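Local coordinates for protein SxtG (Microseira wollei, PDB 6U1R) that probably transfers an amidino group from a donor to an amine acceptor in the biosynthesis of the paralytic shellfish toxin saxitoxin, at residues A[129-141]-A[359-373]. Sequence-based numbering, arbitrary orientation.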
loop_
_atom_site.group_PDB
_atom_site.type_symbol
_atom_site.label_atom_id
_atom_site.label_comp_id
_atom_site.label_asym_id
_atom_site.label_seq_id
_atom_site.Cartn_x
_atom_site.Cartn_y
_atom_site.Cartn_z
ATOM N N GLY A 129 0.524 18.596 -4.950
ATOM C CA GLY A 129 -0.560 17.640 -5.004
ATOM C C GLY A 129 -1.774 18.202 -5.713
ATOM O O GLY A 129 -1.691 19.158 -6.495
ATOM N N PHE A 130 -2.931 17.584 -5.422
ATOM C CA PHE A 130 -4.208 17.966 -6.018
ATOM C C PHE A 130 -5.056 18.572 -4.911
ATOM O O PHE A 130 -4.891 19.767 -4.593
ATOM C CB PHE A 130 -4.842 16.746 -6.724
ATOM C CG PHE A 130 -6.241 16.987 -7.309
ATOM C CD1 PHE A 130 -6.554 18.165 -7.968
ATOM C CD2 PHE A 130 -7.230 16.003 -7.210
ATOM C CE1 PHE A 130 -7.827 18.382 -8.504
ATOM C CE2 PHE A 130 -8.520 16.205 -7.768
ATOM C CZ PHE A 130 -8.813 17.391 -8.406
ATOM N N CYS A 131 -5.904 17.799 -4.234
ATOM C CA CYS A 131 -6.810 18.309 -3.201
ATOM C C CYS A 131 -7.497 17.112 -2.541
ATOM O O CYS A 131 -7.289 15.953 -2.927
ATOM C CB CYS A 131 -7.835 19.299 -3.789
ATOM S SG CYS A 131 -9.088 18.598 -4.873
ATOM N N ALA A 132 -8.336 17.396 -1.547
ATOM C CA ALA A 132 -9.090 16.351 -0.860
ATOM C C ALA A 132 -10.592 16.491 -1.110
ATOM O O ALA A 132 -11.411 16.176 -0.246
ATOM C CB ALA A 132 -8.789 16.361 0.638
ATOM N N ALA A 133 -10.966 16.916 -2.317
ATOM C CA ALA A 133 -12.368 17.083 -2.671
ATOM C C ALA A 133 -13.058 15.757 -2.986
ATOM O O ALA A 133 -14.287 15.670 -2.866
ATOM C CB ALA A 133 -12.494 18.038 -3.868
ATOM N N ASN A 134 -12.311 14.708 -3.340
ATOM C CA ASN A 134 -12.895 13.470 -3.870
ATOM C C ASN A 134 -12.423 12.255 -3.074
ATOM O O ASN A 134 -11.627 11.454 -3.574
ATOM C CB ASN A 134 -12.516 13.282 -5.340
ATOM C CG ASN A 134 -12.996 14.408 -6.241
ATOM O OD1 ASN A 134 -14.132 14.396 -6.692
ATOM N ND2 ASN A 134 -12.131 15.363 -6.528
ATOM N N PRO A 135 -12.921 12.065 -1.845
ATOM C CA PRO A 135 -12.577 10.839 -1.100
ATOM C C PRO A 135 -12.848 9.549 -1.875
ATOM O O PRO A 135 -12.137 8.543 -1.685
ATOM C CB PRO A 135 -13.470 10.909 0.153
ATOM C CG PRO A 135 -14.083 12.239 0.168
ATOM C CD PRO A 135 -13.940 12.879 -1.168
ATOM N N ARG A 136 -13.876 9.551 -2.731
ATOM C CA ARG A 136 -14.268 8.355 -3.472
ATOM C C ARG A 136 -13.153 7.854 -4.393
ATOM O O ARG A 136 -13.115 6.667 -4.732
ATOM C CB ARG A 136 -15.533 8.660 -4.291
ATOM C CG ARG A 136 -16.173 7.482 -5.024
ATOM C CD ARG A 136 -17.001 6.585 -4.122
ATOM N NE ARG A 136 -18.030 7.322 -3.379
ATOM C CZ ARG A 136 -18.887 6.749 -2.537
ATOM N NH1 ARG A 136 -18.888 5.429 -2.382
ATOM N NH2 ARG A 136 -19.763 7.484 -1.871
ATOM N N ASP A 137 -12.262 8.743 -4.847
ATOM C CA ASP A 137 -11.213 8.327 -5.783
ATOM C C ASP A 137 -10.107 7.520 -5.110
ATOM O O ASP A 137 -9.431 6.722 -5.771
ATOM C CB ASP A 137 -10.559 9.550 -6.441
ATOM C CG ASP A 137 -11.520 10.395 -7.244
ATOM O OD1 ASP A 137 -12.698 9.984 -7.427
ATOM O OD2 ASP A 137 -11.084 11.492 -7.705
ATOM N N VAL A 138 -9.897 7.727 -3.815
ATOM C CA VAL A 138 -8.636 7.408 -3.154
ATOM C C VAL A 138 -8.734 6.091 -2.402
ATOM O O VAL A 138 -7.728 5.399 -2.211
ATOM C CB VAL A 138 -8.248 8.562 -2.203
ATOM C CG1 VAL A 138 -6.954 8.249 -1.434
ATOM C CG2 VAL A 138 -8.114 9.859 -3.007
ATOM N N PHE A 139 -9.950 5.736 -1.964
ATOM C CA PHE A 139 -10.187 4.590 -1.090
ATOM C C PHE A 139 -11.409 3.812 -1.552
ATOM O O PHE A 139 -12.399 4.409 -1.967
ATOM C CB PHE A 139 -10.480 4.984 0.366
ATOM C CG PHE A 139 -9.510 5.967 0.967
ATOM C CD1 PHE A 139 -8.320 5.528 1.503
ATOM C CD2 PHE A 139 -9.803 7.318 1.006
ATOM C CE1 PHE A 139 -7.428 6.418 2.088
ATOM C CE2 PHE A 139 -8.899 8.225 1.579
ATOM C CZ PHE A 139 -7.716 7.764 2.111
ATOM N N LEU A 140 -11.353 2.501 -1.400
ATOM C CA LEU A 140 -12.505 1.621 -1.494
ATOM C C LEU A 140 -12.899 1.172 -0.099
ATOM O O LEU A 140 -12.028 0.834 0.714
ATOM C CB LEU A 140 -12.198 0.372 -2.304
ATOM C CG LEU A 140 -12.054 0.423 -3.800
ATOM C CD1 LEU A 140 -11.408 -0.923 -4.236
ATOM C CD2 LEU A 140 -13.425 0.617 -4.416
ATOM N N VAL A 141 -14.197 1.149 0.176
ATOM C CA VAL A 141 -14.719 0.543 1.396
ATOM C C VAL A 141 -15.381 -0.764 1.001
ATOM O O VAL A 141 -16.383 -0.759 0.271
ATOM C CB VAL A 141 -15.716 1.453 2.131
ATOM C CG1 VAL A 141 -16.130 0.780 3.443
ATOM C CG2 VAL A 141 -15.120 2.796 2.403
ATOM N N TYR A 359 -18.990 22.663 -7.211
ATOM C CA TYR A 359 -18.059 21.587 -6.916
ATOM C C TYR A 359 -17.487 20.953 -8.174
ATOM O O TYR A 359 -16.392 20.385 -8.123
ATOM C CB TYR A 359 -18.766 20.529 -6.067
ATOM C CG TYR A 359 -17.876 19.852 -5.040
ATOM C CD1 TYR A 359 -17.656 20.433 -3.791
ATOM C CD2 TYR A 359 -17.294 18.612 -5.297
ATOM C CE1 TYR A 359 -16.859 19.817 -2.833
ATOM C CE2 TYR A 359 -16.489 17.990 -4.343
ATOM C CZ TYR A 359 -16.271 18.595 -3.122
ATOM O OH TYR A 359 -15.491 17.980 -2.170
ATOM N N TYR A 360 -18.189 21.056 -9.306
ATOM C CA TYR A 360 -17.768 20.339 -10.507
ATOM C C TYR A 360 -16.344 20.667 -10.959
ATOM O O TYR A 360 -15.674 19.756 -11.479
ATOM C CB TYR A 360 -18.742 20.627 -11.654
ATOM C CG TYR A 360 -20.161 20.100 -11.494
ATOM C CD1 TYR A 360 -20.552 19.332 -10.403
ATOM C CD2 TYR A 360 -21.111 20.379 -12.462
ATOM C CE1 TYR A 360 -21.858 18.870 -10.289
ATOM C CE2 TYR A 360 -22.399 19.924 -12.358
ATOM C CZ TYR A 360 -22.768 19.166 -11.275
ATOM O OH TYR A 360 -24.050 18.705 -11.159
ATOM N N PRO A 361 -15.844 21.905 -10.846
ATOM C CA PRO A 361 -14.454 22.167 -11.278
ATOM C C PRO A 361 -13.431 21.422 -10.449
ATOM O O PRO A 361 -12.269 21.316 -10.869
ATOM C CB PRO A 361 -14.295 23.685 -11.112
ATOM C CG PRO A 361 -15.652 24.235 -10.911
ATOM C CD PRO A 361 -16.521 23.133 -10.398
ATOM N N PHE A 362 -13.815 20.919 -9.280
ATOM C CA PHE A 362 -12.950 20.075 -8.465
ATOM C C PHE A 362 -13.086 18.602 -8.820
ATOM O O PHE A 362 -12.582 17.748 -8.084
ATOM C CB PHE A 362 -13.248 20.316 -6.984
ATOM C CG PHE A 362 -13.037 21.740 -6.575
ATOM C CD1 PHE A 362 -14.052 22.670 -6.755
ATOM C CD2 PHE A 362 -11.813 22.161 -6.059
ATOM C CE1 PHE A 362 -13.862 24.008 -6.411
ATOM C CE2 PHE A 362 -11.613 23.492 -5.708
ATOM C CZ PHE A 362 -12.625 24.419 -5.893
ATOM N N LEU A 363 -13.774 18.305 -9.930
ATOM C CA LEU A 363 -13.826 17.009 -10.595
ATOM C C LEU A 363 -14.718 15.999 -9.882
ATOM O O LEU A 363 -14.482 14.783 -9.973
ATOM C CB LEU A 363 -12.416 16.431 -10.755
ATOM C CG LEU A 363 -11.415 17.361 -11.463
ATOM C CD1 LEU A 363 -10.130 16.613 -11.803
ATOM C CD2 LEU A 363 -12.021 17.988 -12.705
ATOM N N GLY A 364 -15.740 16.479 -9.185
ATOM C CA GLY A 364 -16.707 15.572 -8.590
ATOM C C GLY A 364 -18.053 16.215 -8.328
ATOM O O GLY A 364 -18.212 17.437 -8.358
ATOM N N SER A 365 -19.035 15.353 -8.049
ATOM C CA SER A 365 -20.289 15.789 -7.448
ATOM C C SER A 365 -20.513 14.932 -6.202
ATOM O O SER A 365 -19.536 14.509 -5.578
ATOM C CB SER A 365 -21.444 15.702 -8.454
ATOM O OG SER A 365 -22.625 16.306 -7.940
ATOM N N PHE A 366 -21.771 14.649 -5.832
ATOM C CA PHE A 366 -22.061 14.130 -4.488
ATOM C C PHE A 366 -21.379 12.784 -4.223
ATOM O O PHE A 366 -20.833 12.551 -3.137
ATOM C CB PHE A 366 -23.573 13.976 -4.285
ATOM C CG PHE A 366 -24.356 15.208 -4.628
ATOM C CD1 PHE A 366 -24.272 16.347 -3.835
ATOM C CD2 PHE A 366 -25.167 15.235 -5.764
ATOM C CE1 PHE A 366 -24.986 17.486 -4.165
ATOM C CE2 PHE A 366 -25.875 16.350 -6.091
ATOM C CZ PHE A 366 -25.792 17.481 -5.301
ATOM N N HIS A 367 -21.463 11.853 -5.176
ATOM C CA HIS A 367 -20.850 10.549 -4.959
ATOM C C HIS A 367 -19.327 10.663 -4.876
ATOM O O HIS A 367 -18.704 10.037 -4.014
ATOM C CB HIS A 367 -21.301 9.579 -6.057
ATOM C CG HIS A 367 -20.920 8.146 -5.821
ATOM N ND1 HIS A 367 -19.854 7.547 -6.459
ATOM C CD2 HIS A 367 -21.482 7.184 -5.049
ATOM C CE1 HIS A 367 -19.770 6.283 -6.087
ATOM N NE2 HIS A 367 -20.743 6.034 -5.229
ATOM N N CYS A 368 -18.714 11.478 -5.742
ATOM C CA CYS A 368 -17.263 11.682 -5.709
ATOM C C CYS A 368 -16.810 12.298 -4.393
ATOM O O CYS A 368 -15.712 12.005 -3.908
ATOM C CB CYS A 368 -16.825 12.613 -6.836
ATOM S SG CYS A 368 -17.054 11.921 -8.453
ATOM N N ALA A 369 -17.616 13.217 -3.856
ATOM C CA ALA A 369 -17.288 14.020 -2.697
ATOM C C ALA A 369 -17.446 13.266 -1.389
ATOM O O ALA A 369 -17.175 13.853 -0.335
ATOM C CB ALA A 369 -18.171 15.277 -2.671
ATOM N N THR A 370 -17.832 11.987 -1.423
ATOM C CA THR A 370 -18.099 11.239 -0.203
ATOM C C THR A 370 -17.415 9.881 -0.202
ATOM O O THR A 370 -17.129 9.296 -1.250
ATOM C CB THR A 370 -19.615 11.026 -0.002
ATOM O OG1 THR A 370 -20.177 10.419 -1.176
ATOM C CG2 THR A 370 -20.296 12.352 0.327
ATOM N N LEU A 371 -17.149 9.379 1.001
ATOM C CA LEU A 371 -16.801 7.980 1.205
ATOM C C LEU A 371 -17.753 7.446 2.269
ATOM O O LEU A 371 -17.680 7.860 3.432
ATOM C CB LEU A 371 -15.335 7.808 1.633
ATOM C CG LEU A 371 -14.837 6.357 1.630
ATOM C CD1 LEU A 371 -14.698 5.834 0.190
ATOM C CD2 LEU A 371 -13.523 6.187 2.367
ATOM N N ASP A 372 -18.645 6.538 1.873
ATOM C CA ASP A 372 -19.666 5.988 2.778
ATOM C C ASP A 372 -19.079 4.882 3.647
ATOM O O ASP A 372 -19.243 3.688 3.372
ATOM C CB ASP A 372 -20.855 5.460 1.980
ATOM C CG ASP A 372 -20.454 4.446 0.931
ATOM O OD1 ASP A 372 -19.487 4.724 0.199
ATOM O OD2 ASP A 372 -21.097 3.376 0.828
ATOM N N VAL A 373 -18.477 5.269 4.777
ATOM C CA VAL A 373 -17.783 4.290 5.606
ATOM C C VAL A 373 -18.743 3.392 6.389
ATOM O O VAL A 373 -18.378 2.264 6.730
ATOM C CB VAL A 373 -16.774 4.996 6.543
ATOM C CG1 VAL A 373 -15.701 5.683 5.716
ATOM C CG2 VAL A 373 -17.440 5.999 7.422
HETATM O O HOH W 1 -12.075 13.202 -9.306
HETATM O O HOH W 2 -14.282 11.639 -8.828
#
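Arg136 reaches over the type I turn His367-Thr370, which carries Cys368, the predicted amidino-cysteine nucleophile, in the alpha/beta propeller of this AGAT-like family. Its guanidinium lies flat on the ring of His367, planes 10° apart and centres 3.6 Å apart. With CG anti to the backbone N (chi1 -174°) and bends at chi2 and chi3, the chain folds back to lay the group there. Asp266 and Glu33 hold the two ring nitrogens of His367.

Three hydrogen bonds, one from each nitrogen, leave the same guanidinium: NE to His367 O (2.9 Å) and NH2 to Thr370 OG1, both close to its plane, and NH1 to Asp372 OD1 (2.7 Å), a salt bridge tilted out of it. Arg221 and Arg375 take OD2 of Asp372.

Asn134 ND2 gives a nearly straight bond to Phe362 O (2.9 Å, 167°), while the backbone N of Arg136 hydrogen-bonds to Cys368 O. Two waters bridge the Asp137 carboxylate to Leu363 O, the second only weakly at Leu363 O.

Apolar contacts flank this network: Leu371 packs on Pro135, and on Phe139 and Val141, where it joins strands 370-375 and 139-142 of two separate sheets, and Phe130 CZ meets Leu363 CD1.

One hydrogen bond remains: Tyr359 OH donates to a lone pair of Ala133 O, 2.7 Å away in the carbonyl plane.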